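Local coordinates for putative uncharacterized protein (Ustilago maydis, PDB 4GNX), which binds single-stranded DNA as an OB-fold subunit of replication protein A, in a complex of three protein chains, at residues B[12-17]-B[59-64]; B[36-41]-B[92-97]; B[66-71]-B[106-111]. All coordinates share one frame; numbering follows the deposited sequence.

Contact 1: B[12-17]-B[59-64]; sequences VTIRQI and VEDGTG
I14 and R15 open helix 14-19 of this OB-fold chain, and both bond to the turn after strand 54-60. The I14 backbone N lies 3.0 Å from D61 OD2, and the bond is nearly straight at 177°. OD2 receives it on the syn side of the carboxylate. The R15 backbone N makes a more bent bond to T63 OG1, 3.1 Å away. The turn thus takes up two N-H groups of the first helical turn. A carboxylate at a helix N terminus is probably also favoured by the helix dipole.

The I14 side chain runs past D61 in the opposite direction. Its CD1 reaches V59 CG1 at 3.9 Å, while I14 CG2 rests on G64 C at 3.6 Å. The R15 chain bends back so that NH1 meets T63 O. That separation is modelled too short for its length to be trusted.

D61 is itself held by an Asx turn. Its OD1 accepts from both T63 N and T63 OG1, at 2.8 Å each. T63 N comes from above the carboxylate plane and T63 OG1 from the syn side. On the helix side, T13 is the N-cap, and its OG1 also bonds L109 of a neighbouring subunit. T13 and Q16 form a capping box: Q16 N lies 3.1 Å from T13 OG1, and T13 N meets Q16 OE1 in the plane of the amide carbonyl.

Contact 2: B[36-41]-B[92-97]; sequences LGQLTF and RVLGTL. With nucleotides of chain G.
L39 with G95 and F41 with V93 are antiparallel hydrogen-bonded pairs, on neighbouring OB-fold barrel strands 38-50 and 90-100, whose axes come within 4.8 Å at 167°. They alternate with the non-hydrogen-bonded pairs Q38 with T96 and T40 with L94.

On the face of L39, F41 and V93 the contact is apolar. V93 CB lies over the F41 ring, 4.0 Å from its centroid, in a CH-pi contact. L39 CD2 touches L97 CB at 3.8 Å, and L36 meets L97 through their CD2 atoms. I17 of helix 14-19 packs on L39, F41 and L97.

The T40 and L94 face is partly polar. T40 OG1 stands anti to the backbone N (chi1 180°), which places it beside the R92 chain. R92 NE donates to T40 OG1 at 2.8 Å, in the guanidinium plane. T40 OG1 in turn donates to V93 O, which also accepts from F41 N. The R92 charge is paired with E119.

T96 OG1 accepts from N3 of DT21 of chain G at 2.6 Å, and L94 CD2 lies 3.6 Å from the DT21 methyl C7. This hydroxyl occupies the N3-H that thymine would use in base pairing, as suits a protein that holds unpaired DNA.

Contact 3: B[66-71]-B[106-111]; sequences IEVRQW and ISSGHM. With nucleotides of chain G.
V68 pairs with I106, and R69 with S107, as parallel bridges between strands 65-71 and 103-108. This is the parallel pairing that closes the barrel of an OB fold. The strand axes come within 4.8 Å and cross at -27°.

Three backbone hydrogen bonds hold the pairing. I106 N donates to E67 O, R69 N to I106 O and S108 N to R69 O. The chain then turns a corner at G109, and M111 continues on a different stretch of the sheet.

The apolar contacts centre on V68. V68 CB sits 3.7 Å from I106 CB, and V68 CG2 touches S108 CB at 3.6 Å. M111 comes in from beyond the corner, and its extended chain meets V68 tip to tip, with CE 4.1 Å from V68 CG1. I66 and I106 meet more loosely through their CD1 atoms, where I17 of helix 14-19 packs on both.

The polar ends mostly look elsewhere. Q70 OE1 bonds to the Y57 hydroxyl, and S108 OG bonds to L94 O.

Other contacts are with the DNA of chain G and, for H110, a neighbouring subunit. One face of the W71 ring carries OP1 of DT23, 3.2 Å above the plane near the rim. W71 also packs on a thymine base. The R69 guanidinium has O2 of DT25 over one face, at a distance that suggests only a loose contact. H110 NE2 lies 3.0 Å from OP1 of DT21, and the H110 ring stacks on H393 of a neighbouring subunit. S107 bonds the DT21 base. With OG anti to its own backbone N (chi1 155°), the S107 hydroxyl reaches out from the strand and donates from OG to DT21 O2 at 2.7 Å.

After strand 9-11 at the N terminus comes helix 14-19, and contact 1 closes when the chain reaches the turn at 59-64. Contact 2 opens inside that loop at 36-41 and closes beyond it at 92-97, so the two cross. Contact 3 opens at 66-71, after contact 1 has closed, and ends at 106-111, so it crosses contact 2 and follows contact 1 in series. All three join one sheet. Contact 1 ties the helix to it, and contacts 2 and 3 pair its strands. Probable hydrogen bonds run from V12 N to T40 O, I66 N to V59 O and T96 N to S107 O. DT21 is gripped by contacts 2 and 3 together.

Contact 1: B[12-17]-B[59-64]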
loop_
_atom_site.group_PDB
_atom_site.type_symbol
_atom_site.label_atom_id
_atom_site.label_comp_id
_atom_site.label_asym_id
_atom_site.label_seq_id
_atom_site.Cartn_x
_atom_site.Cartn_y
_atom_site.Cartn_z
ATOM N N VAL B 12 -12.442 1.035 -10.386
ATOM C CA VAL B 12 -13.705 0.333 -10.415
ATOM C C VAL B 12 -13.641 -0.780 -11.408
ATOM O O VAL B 12 -12.820 -0.754 -12.322
ATOM C CB VAL B 12 -14.885 1.238 -10.848
ATOM C CG1 VAL B 12 -15.237 2.282 -9.775
ATOM C CG2 VAL B 12 -14.611 1.879 -12.197
ATOM N N THR B 13 -14.523 -1.761 -11.219
ATOM C CA THR B 13 -14.716 -2.828 -12.200
ATOM C C THR B 13 -15.906 -2.467 -13.052
ATOM O O THR B 13 -16.784 -1.711 -12.642
ATOM C CB THR B 13 -15.072 -4.156 -11.539
ATOM O OG1 THR B 13 -16.359 -4.018 -10.890
ATOM C CG2 THR B 13 -13.958 -4.604 -10.549
ATOM N N ILE B 14 -15.950 -3.030 -14.244
ATOM C CA ILE B 14 -17.053 -2.742 -15.113
ATOM C C ILE B 14 -18.357 -3.094 -14.415
ATOM O O ILE B 14 -19.354 -2.356 -14.568
ATOM C CB ILE B 14 -16.887 -3.442 -16.467
ATOM C CG1 ILE B 14 -15.669 -2.813 -17.195
ATOM C CG2 ILE B 14 -18.183 -3.343 -17.279
ATOM C CD1 ILE B 14 -15.238 -3.523 -18.461
ATOM N N ARG B 15 -18.347 -4.169 -13.610
ATOM C CA ARG B 15 -19.555 -4.554 -12.871
ATOM C C ARG B 15 -20.090 -3.456 -11.960
ATOM O O ARG B 15 -21.321 -3.213 -11.912
ATOM C CB ARG B 15 -19.311 -5.770 -12.020
ATOM C CG ARG B 15 -20.587 -6.437 -11.543
ATOM C CD ARG B 15 -20.960 -7.505 -12.557
ATOM N NE ARG B 15 -22.109 -7.147 -13.382
ATOM C CZ ARG B 15 -22.389 -7.662 -14.573
ATOM N NH1 ARG B 15 -21.590 -8.560 -15.145
ATOM N NH2 ARG B 15 -23.474 -7.254 -15.203
ATOM N N GLN B 16 -19.173 -2.811 -11.224
ATOM C CA GLN B 16 -19.537 -1.680 -10.369
ATOM C C GLN B 16 -20.070 -0.544 -11.205
ATOM O O GLN B 16 -21.103 0.047 -10.862
ATOM C CB GLN B 16 -18.377 -1.188 -9.536
ATOM C CG GLN B 16 -18.000 -2.058 -8.345
ATOM C CD GLN B 16 -16.660 -1.629 -7.766
ATOM O OE1 GLN B 16 -15.640 -1.540 -8.493
ATOM N NE2 GLN B 16 -16.653 -1.321 -6.473
ATOM N N ILE B 17 -19.409 -0.255 -12.322
ATOM C CA ILE B 17 -19.985 0.723 -13.244
ATOM C C ILE B 17 -21.432 0.350 -13.557
ATOM O O ILE B 17 -22.319 1.176 -13.408
ATOM C CB ILE B 17 -19.156 0.889 -14.522
ATOM C CG1 ILE B 17 -17.732 1.313 -14.153
ATOM C CG2 ILE B 17 -19.788 1.925 -15.421
ATOM C CD1 ILE B 17 -16.761 1.253 -15.297
ATOM N N VAL B 59 -15.338 -3.066 -24.670
ATOM C CA VAL B 59 -14.332 -3.341 -23.692
ATOM C C VAL B 59 -14.894 -4.235 -22.581
ATOM O O VAL B 59 -16.047 -4.104 -22.149
ATOM C CB VAL B 59 -13.766 -2.001 -23.195
ATOM C CG1 VAL B 59 -13.806 -1.868 -21.673
ATOM C CG2 VAL B 59 -12.397 -1.746 -23.812
ATOM N N GLU B 60 -14.048 -5.155 -22.133
ATOM C CA GLU B 60 -14.474 -6.248 -21.278
ATOM C C GLU B 60 -13.322 -6.673 -20.337
ATOM O O GLU B 60 -12.172 -6.818 -20.793
ATOM C CB GLU B 60 -14.967 -7.394 -22.185
ATOM C CG GLU B 60 -15.148 -8.728 -21.498
ATOM C CD GLU B 60 -13.879 -9.559 -21.523
ATOM O OE1 GLU B 60 -13.292 -9.691 -22.631
ATOM O OE2 GLU B 60 -13.473 -10.083 -20.453
ATOM N N ASP B 61 -13.635 -6.838 -19.043
ATOM C CA ASP B 61 -12.666 -7.171 -17.983
ATOM C C ASP B 61 -13.073 -8.395 -17.152
ATOM O O ASP B 61 -12.807 -8.455 -15.953
ATOM C CB ASP B 61 -12.527 -5.991 -17.028
ATOM C CG ASP B 61 -13.788 -5.772 -16.154
ATOM O OD1 ASP B 61 -14.808 -6.487 -16.366
ATOM O OD2 ASP B 61 -13.774 -4.888 -15.250
ATOM N N GLY B 62 -13.769 -9.351 -17.762
ATOM C CA GLY B 62 -14.164 -10.554 -17.063
ATOM C C GLY B 62 -15.297 -10.355 -16.077
ATOM O O GLY B 62 -15.792 -11.333 -15.492
ATOM N N THR B 63 -15.715 -9.106 -15.870
ATOM C CA THR B 63 -16.795 -8.859 -14.924
ATOM C C THR B 63 -18.058 -8.301 -15.586
ATOM O O THR B 63 -19.157 -8.359 -15.015
ATOM C CB THR B 63 -16.352 -7.957 -13.752
ATOM O OG1 THR B 63 -16.506 -6.565 -14.099
ATOM C CG2 THR B 63 -14.924 -8.255 -13.349
ATOM N N GLY B 64 -17.880 -7.751 -16.784
ATOM C CA GLY B 64 -18.978 -7.227 -17.609
ATOM C C GLY B 64 -18.355 -6.543 -18.813
ATOM O O GLY B 64 -17.128 -6.508 -18.923
#

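Contact 2: B[36-41]-B[92-97]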
loop_
_atom_site.group_PDB
_atom_site.type_symbol
_atom_site.label_atom_id
_atom_site.label_comp_id
_atom_site.label_asym_id
_atom_site.label_seq_id
_atom_site.Cartn_x
_atom_site.Cartn_y
_atom_site.Cartn_z
ATOM N N LEU B 36 -19.845 9.139 -8.174
ATOM C CA LEU B 36 -19.001 8.435 -9.137
ATOM C C LEU B 36 -18.777 9.302 -10.362
ATOM O O LEU B 36 -19.551 9.255 -11.322
ATOM C CB LEU B 36 -19.652 7.127 -9.570
ATOM C CG LEU B 36 -18.868 6.210 -10.519
ATOM C CD1 LEU B 36 -17.527 5.748 -9.939
ATOM C CD2 LEU B 36 -19.734 5.012 -10.868
ATOM N N GLY B 37 -17.714 10.098 -10.315
ATOM C CA GLY B 37 -17.380 11.016 -11.390
ATOM C C GLY B 37 -16.350 10.385 -12.301
ATOM O O GLY B 37 -16.668 9.489 -13.094
ATOM N N GLN B 38 -15.112 10.854 -12.186
ATOM C CA GLN B 38 -14.017 10.265 -12.915
ATOM C C GLN B 38 -13.719 8.911 -12.333
ATOM O O GLN B 38 -13.859 8.716 -11.131
ATOM C CB GLN B 38 -12.781 11.137 -12.814
ATOM C CG GLN B 38 -12.654 12.152 -13.925
ATOM C CD GLN B 38 -11.203 12.540 -14.190
ATOM O OE1 GLN B 38 -10.703 12.347 -15.301
ATOM N NE2 GLN B 38 -10.522 13.089 -13.175
ATOM N N LEU B 39 -13.297 7.985 -13.186
ATOM C CA LEU B 39 -13.023 6.621 -12.774
ATOM C C LEU B 39 -11.963 6.005 -13.674
ATOM O O LEU B 39 -11.703 6.499 -14.767
ATOM C CB LEU B 39 -14.300 5.793 -12.856
ATOM C CG LEU B 39 -15.012 5.656 -14.220
ATOM C CD1 LEU B 39 -14.494 4.461 -15.016
ATOM C CD2 LEU B 39 -16.508 5.507 -14.024
ATOM N N THR B 40 -11.375 4.908 -13.221
ATOM C CA THR B 40 -10.386 4.213 -14.014
ATOM C C THR B 40 -10.465 2.694 -13.904
ATOM O O THR B 40 -10.849 2.133 -12.871
ATOM C CB THR B 40 -8.959 4.641 -13.648
ATOM O OG1 THR B 40 -8.046 3.900 -14.469
ATOM C CG2 THR B 40 -8.642 4.385 -12.148
ATOM N N PHE B 41 -10.069 2.023 -14.968
ATOM C CA PHE B 41 -10.108 0.567 -14.977
ATOM C C PHE B 41 -9.283 -0.036 -16.111
ATOM O O PHE B 41 -8.848 0.665 -17.044
ATOM C CB PHE B 41 -11.558 0.059 -15.025
ATOM C CG PHE B 41 -12.266 0.360 -16.304
ATOM C CD1 PHE B 41 -12.242 -0.551 -17.357
ATOM C CD2 PHE B 41 -12.982 1.536 -16.452
ATOM C CE1 PHE B 41 -12.902 -0.289 -18.541
ATOM C CE2 PHE B 41 -13.647 1.806 -17.649
ATOM C CZ PHE B 41 -13.602 0.893 -18.695
ATOM N N ARG B 92 -5.445 0.489 -19.962
ATOM C CA ARG B 92 -5.822 1.299 -18.804
ATOM C C ARG B 92 -6.779 2.363 -19.349
ATOM O O ARG B 92 -6.469 3.056 -20.322
ATOM C CB ARG B 92 -4.547 1.894 -18.144
ATOM C CG ARG B 92 -4.620 2.608 -16.777
ATOM C CD ARG B 92 -5.912 2.400 -16.030
ATOM N NE ARG B 92 -5.888 2.191 -14.563
ATOM C CZ ARG B 92 -5.086 1.367 -13.896
ATOM N NH1 ARG B 92 -4.132 0.728 -14.542
ATOM N NH2 ARG B 92 -5.232 1.195 -12.580
ATOM N N VAL B 93 -7.954 2.466 -18.749
ATOM C CA VAL B 93 -8.936 3.440 -19.205
ATOM C C VAL B 93 -9.139 4.506 -18.147
ATOM O O VAL B 93 -9.351 4.189 -16.986
ATOM C CB VAL B 93 -10.291 2.766 -19.515
ATOM C CG1 VAL B 93 -11.367 3.805 -19.844
ATOM C CG2 VAL B 93 -10.129 1.771 -20.663
ATOM N N LEU B 94 -9.054 5.764 -18.545
ATOM C CA LEU B 94 -9.431 6.866 -17.674
ATOM C C LEU B 94 -10.621 7.588 -18.313
ATOM O O LEU B 94 -10.589 7.876 -19.516
ATOM C CB LEU B 94 -8.243 7.806 -17.504
ATOM C CG LEU B 94 -8.339 8.734 -16.303
ATOM C CD1 LEU B 94 -6.987 8.950 -15.649
ATOM C CD2 LEU B 94 -8.920 10.053 -16.743
ATOM N N GLY B 95 -11.671 7.890 -17.555
ATOM C CA GLY B 95 -12.875 8.446 -18.198
ATOM C C GLY B 95 -13.948 8.956 -17.265
ATOM O O GLY B 95 -13.762 8.942 -16.074
ATOM N N THR B 96 -15.058 9.431 -17.814
ATOM C CA THR B 96 -16.216 9.807 -17.009
ATOM C C THR B 96 -17.381 8.894 -17.387
ATOM O O THR B 96 -17.571 8.576 -18.571
ATOM C CB THR B 96 -16.634 11.280 -17.231
ATOM O OG1 THR B 96 -15.477 12.106 -17.358
ATOM C CG2 THR B 96 -17.437 11.797 -16.059
ATOM N N LEU B 97 -18.143 8.464 -16.382
ATOM C CA LEU B 97 -19.342 7.663 -16.609
ATOM C C LEU B 97 -20.509 8.491 -17.162
ATOM O O LEU B 97 -20.857 9.534 -16.614
ATOM C CB LEU B 97 -19.764 6.933 -15.329
ATOM C CG LEU B 97 -21.011 6.022 -15.429
ATOM C CD1 LEU B 97 -20.975 5.089 -16.636
ATOM C CD2 LEU B 97 -21.241 5.220 -14.158
ATOM P P DT G 21 -8.592 15.735 -21.708
ATOM O OP1 DT G 21 -7.204 15.218 -21.841
ATOM O OP2 DT G 21 -8.919 17.094 -22.213
ATOM O "O5'" DT G 21 -9.547 14.694 -22.446
ATOM C "C5'" DT G 21 -9.816 14.797 -23.859
ATOM C "C4'" DT G 21 -11.305 14.794 -24.119
ATOM O "O4'" DT G 21 -11.953 13.780 -23.314
ATOM C "C3'" DT G 21 -12.020 16.117 -23.829
ATOM O "O3'" DT G 21 -12.767 16.572 -24.976
ATOM C "C2'" DT G 21 -12.849 15.837 -22.581
ATOM C "C1'" DT G 21 -13.021 14.322 -22.554
ATOM N N1 DT G 21 -12.972 13.701 -21.206
ATOM C C2 DT G 21 -14.149 13.287 -20.619
ATOM O O2 DT G 21 -15.242 13.421 -21.147
ATOM N N3 DT G 21 -13.999 12.714 -19.379
ATOM C C4 DT G 21 -12.818 12.513 -18.686
ATOM O O4 DT G 21 -12.840 11.986 -17.578
ATOM C C5 DT G 21 -11.623 12.964 -19.365
ATOM C C7 DT G 21 -10.297 12.789 -18.694
ATOM C C6 DT G 21 -11.759 13.524 -20.574
#

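Contact 3: B[66-71]-B[106-111]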
loop_
_atom_site.group_PDB
_atom_site.type_symbol
_atom_site.label_atom_id
_atom_site.label_comp_id
_atom_site.label_asym_id
_atom_site.label_seq_id
_atom_site.Cartn_x
_atom_site.Cartn_y
_atom_site.Cartn_z
ATOM N N ILE B 66 -18.516 -2.981 -21.526
ATOM C CA ILE B 66 -19.018 -1.629 -21.688
ATOM C C ILE B 66 -18.348 -0.952 -22.868
ATOM O O ILE B 66 -17.278 -1.390 -23.293
ATOM C CB ILE B 66 -18.873 -0.786 -20.405
ATOM C CG1 ILE B 66 -19.731 0.466 -20.514
ATOM C CG2 ILE B 66 -17.408 -0.451 -20.140
ATOM C CD1 ILE B 66 -19.951 1.155 -19.193
ATOM N N GLU B 67 -19.018 0.070 -23.415
ATOM C CA GLU B 67 -18.465 0.896 -24.473
ATOM C C GLU B 67 -17.696 2.031 -23.872
ATOM O O GLU B 67 -18.163 2.680 -22.943
ATOM C CB GLU B 67 -19.548 1.497 -25.349
ATOM C CG GLU B 67 -19.674 0.845 -26.703
ATOM C CD GLU B 67 -20.711 -0.263 -26.701
ATOM O OE1 GLU B 67 -21.929 0.056 -26.808
ATOM O OE2 GLU B 67 -20.307 -1.451 -26.601
ATOM N N VAL B 68 -16.506 2.263 -24.405
ATOM C CA VAL B 68 -15.785 3.496 -24.126
ATOM C C VAL B 68 -15.476 4.245 -25.422
ATOM O O VAL B 68 -14.825 3.714 -26.322
ATOM C CB VAL B 68 -14.550 3.284 -23.206
ATOM C CG1 VAL B 68 -14.151 1.812 -23.120
ATOM C CG2 VAL B 68 -13.394 4.201 -23.600
ATOM N N ARG B 69 -16.000 5.459 -25.540
ATOM C CA ARG B 69 -15.703 6.242 -26.711
ATOM C C ARG B 69 -14.806 7.396 -26.348
ATOM O O ARG B 69 -15.026 8.080 -25.338
ATOM C CB ARG B 69 -16.959 6.687 -27.441
ATOM C CG ARG B 69 -18.039 7.294 -26.581
ATOM C CD ARG B 69 -19.253 7.633 -27.444
ATOM N NE ARG B 69 -19.809 6.458 -28.122
ATOM C CZ ARG B 69 -20.548 5.523 -27.526
ATOM N NH1 ARG B 69 -20.829 5.608 -26.231
ATOM N NH2 ARG B 69 -21.001 4.492 -28.229
ATOM N N GLN B 70 -13.762 7.560 -27.159
ATOM C CA GLN B 70 -12.813 8.636 -26.970
ATOM C C GLN B 70 -12.858 9.539 -28.175
ATOM O O GLN B 70 -13.112 9.091 -29.293
ATOM C CB GLN B 70 -11.401 8.117 -26.673
ATOM C CG GLN B 70 -10.566 7.699 -27.864
ATOM C CD GLN B 70 -9.128 7.398 -27.481
ATOM O OE1 GLN B 70 -8.430 6.642 -28.177
ATOM N NE2 GLN B 70 -8.672 7.984 -26.365
ATOM N N TRP B 71 -12.613 10.819 -27.941
ATOM C CA TRP B 71 -12.950 11.846 -28.918
ATOM C C TRP B 71 -11.771 12.326 -29.703
ATOM O O TRP B 71 -10.662 12.438 -29.186
ATOM C CB TRP B 71 -13.724 12.972 -28.235
ATOM C CG TRP B 71 -14.968 12.414 -27.571
ATOM C CD1 TRP B 71 -15.082 11.846 -26.292
ATOM C CD2 TRP B 71 -16.303 12.282 -28.162
ATOM N NE1 TRP B 71 -16.364 11.410 -26.056
ATOM C CE2 TRP B 71 -17.148 11.641 -27.135
ATOM C CE3 TRP B 71 -16.869 12.626 -29.388
ATOM C CZ2 TRP B 71 -18.488 11.374 -27.355
ATOM C CZ3 TRP B 71 -18.224 12.346 -29.598
ATOM C CH2 TRP B 71 -19.013 11.741 -28.604
ATOM N N ILE B 106 -18.455 4.775 -20.979
ATOM C CA ILE B 106 -17.417 5.641 -20.522
ATOM C C ILE B 106 -17.076 6.647 -21.595
ATOM O O ILE B 106 -16.818 6.287 -22.738
ATOM C CB ILE B 106 -16.158 4.832 -20.199
ATOM C CG1 ILE B 106 -16.453 3.791 -19.101
ATOM C CG2 ILE B 106 -15.029 5.764 -19.792
ATOM C CD1 ILE B 106 -17.328 4.303 -17.966
ATOM N N SER B 107 -17.080 7.918 -21.229
ATOM C CA SER B 107 -16.503 8.942 -22.089
ATOM C C SER B 107 -15.062 9.144 -21.652
ATOM O O SER B 107 -14.803 9.515 -20.508
ATOM C CB SER B 107 -17.277 10.239 -21.978
ATOM O OG SER B 107 -16.421 11.301 -22.310
ATOM N N SER B 108 -14.129 8.882 -22.561
ATOM C CA SER B 108 -12.709 8.796 -22.209
ATOM C C SER B 108 -11.841 9.796 -22.940
ATOM O O SER B 108 -12.132 10.171 -24.065
ATOM C CB SER B 108 -12.171 7.399 -22.510
ATOM O OG SER B 108 -10.751 7.349 -22.412
ATOM N N GLY B 109 -10.760 10.211 -22.294
ATOM C CA GLY B 109 -9.747 11.013 -22.955
ATOM C C GLY B 109 -8.505 10.178 -23.121
ATOM O O GLY B 109 -7.857 10.195 -24.164
ATOM N N HIS B 110 -8.171 9.426 -22.086
ATOM C CA HIS B 110 -6.922 8.708 -22.108
ATOM C C HIS B 110 -7.122 7.222 -22.074
ATOM O O HIS B 110 -7.969 6.689 -21.328
ATOM C CB HIS B 110 -6.033 9.187 -20.973
ATOM C CG HIS B 110 -6.000 10.695 -20.812
ATOM N ND1 HIS B 110 -5.090 11.476 -21.439
ATOM C CD2 HIS B 110 -6.807 11.555 -20.060
ATOM C CE1 HIS B 110 -5.302 12.768 -21.103
ATOM N NE2 HIS B 110 -6.351 12.814 -20.258
ATOM N N MET B 111 -6.342 6.534 -22.899
ATOM C CA MET B 111 -6.458 5.097 -22.998
ATOM C C MET B 111 -5.135 4.526 -23.431
ATOM O O MET B 111 -4.696 4.753 -24.546
ATOM C CB MET B 111 -7.530 4.739 -24.010
ATOM C CG MET B 111 -8.477 3.665 -23.527
ATOM S SD MET B 111 -9.584 3.129 -24.844
ATOM C CE MET B 111 -10.215 1.626 -24.100
ATOM P P DT G 21 -8.592 15.735 -21.708
ATOM O OP1 DT G 21 -7.204 15.218 -21.841
ATOM O OP2 DT G 21 -8.919 17.094 -22.213
ATOM O "O5'" DT G 21 -9.547 14.694 -22.446
ATOM C "C5'" DT G 21 -9.816 14.797 -23.859
ATOM C "C4'" DT G 21 -11.305 14.794 -24.119
ATOM O "O4'" DT G 21 -11.953 13.780 -23.314
ATOM C "C3'" DT G 21 -12.020 16.117 -23.829
ATOM O "O3'" DT G 21 -12.767 16.572 -24.976
ATOM C "C2'" DT G 21 -12.849 15.837 -22.581
ATOM C "C1'" DT G 21 -13.021 14.322 -22.554
ATOM N N1 DT G 21 -12.972 13.701 -21.206
ATOM C C2 DT G 21 -14.149 13.287 -20.619
ATOM O O2 DT G 21 -15.242 13.421 -21.147
ATOM N N3 DT G 21 -13.999 12.714 -19.379
ATOM C C4 DT G 21 -12.818 12.513 -18.686
ATOM O O4 DT G 21 -12.840 11.986 -17.578
ATOM C C5 DT G 21 -11.623 12.964 -19.365
ATOM C C7 DT G 21 -10.297 12.789 -18.694
ATOM C C6 DT G 21 -11.759 13.524 -20.574
ATOM P P DT G 23 -17.220 17.012 -28.725
ATOM O OP1 DT G 23 -16.686 15.742 -28.159
ATOM O OP2 DT G 23 -16.432 17.742 -29.752
ATOM O "O5'" DT G 23 -18.654 16.706 -29.349
ATOM C "C5'" DT G 23 -19.188 15.366 -29.395
ATOM C "C4'" DT G 23 -20.660 15.374 -29.057
ATOM O "O4'" DT G 23 -20.822 15.660 -27.651
ATOM C "C3'" DT G 23 -21.475 16.429 -29.802
ATOM O "O3'" DT G 23 -22.113 15.822 -30.933
ATOM C "C2'" DT G 23 -22.513 16.883 -28.788
ATOM C "C1'" DT G 23 -21.937 16.511 -27.422
ATOM N N1 DT G 23 -21.475 17.650 -26.602
ATOM C C2 DT G 23 -21.011 17.397 -25.330
ATOM O O2 DT G 23 -20.973 16.279 -24.843
ATOM N N3 DT G 23 -20.592 18.510 -24.642
ATOM C C4 DT G 23 -20.592 19.818 -25.089
ATOM O O4 DT G 23 -20.187 20.716 -24.355
ATOM C C5 DT G 23 -21.091 20.009 -26.433
ATOM C C7 DT G 23 -21.129 21.391 -27.005
ATOM C C6 DT G 23 -21.501 18.931 -27.112
ATOM P P DT G 25 -23.654 9.887 -33.937
ATOM O OP1 DT G 25 -22.257 10.343 -34.158
ATOM O OP2 DT G 25 -24.493 9.504 -35.103
ATOM O "O5'" DT G 25 -23.570 8.632 -32.957
ATOM C "C5'" DT G 25 -24.607 7.632 -32.899
ATOM C "C4'" DT G 25 -24.530 6.926 -31.566
ATOM O "O4'" DT G 25 -24.315 7.910 -30.535
ATOM C "C3'" DT G 25 -25.794 6.179 -31.146
ATOM O "O3'" DT G 25 -25.712 4.797 -31.518
ATOM C "C2'" DT G 25 -25.811 6.318 -29.629
ATOM C "C1'" DT G 25 -24.730 7.355 -29.302
ATOM N N1 DT G 25 -25.150 8.467 -28.413
ATOM C C2 DT G 25 -24.220 8.981 -27.534
ATOM O O2 DT G 25 -23.070 8.576 -27.465
ATOM N N3 DT G 25 -24.691 9.994 -26.732
ATOM C C4 DT G 25 -25.967 10.530 -26.722
ATOM O O4 DT G 25 -26.244 11.435 -25.941
ATOM C C5 DT G 25 -26.890 9.941 -27.665
ATOM C C7 DT G 25 -28.290 10.460 -27.727
ATOM C C6 DT G 25 -26.441 8.953 -28.453
#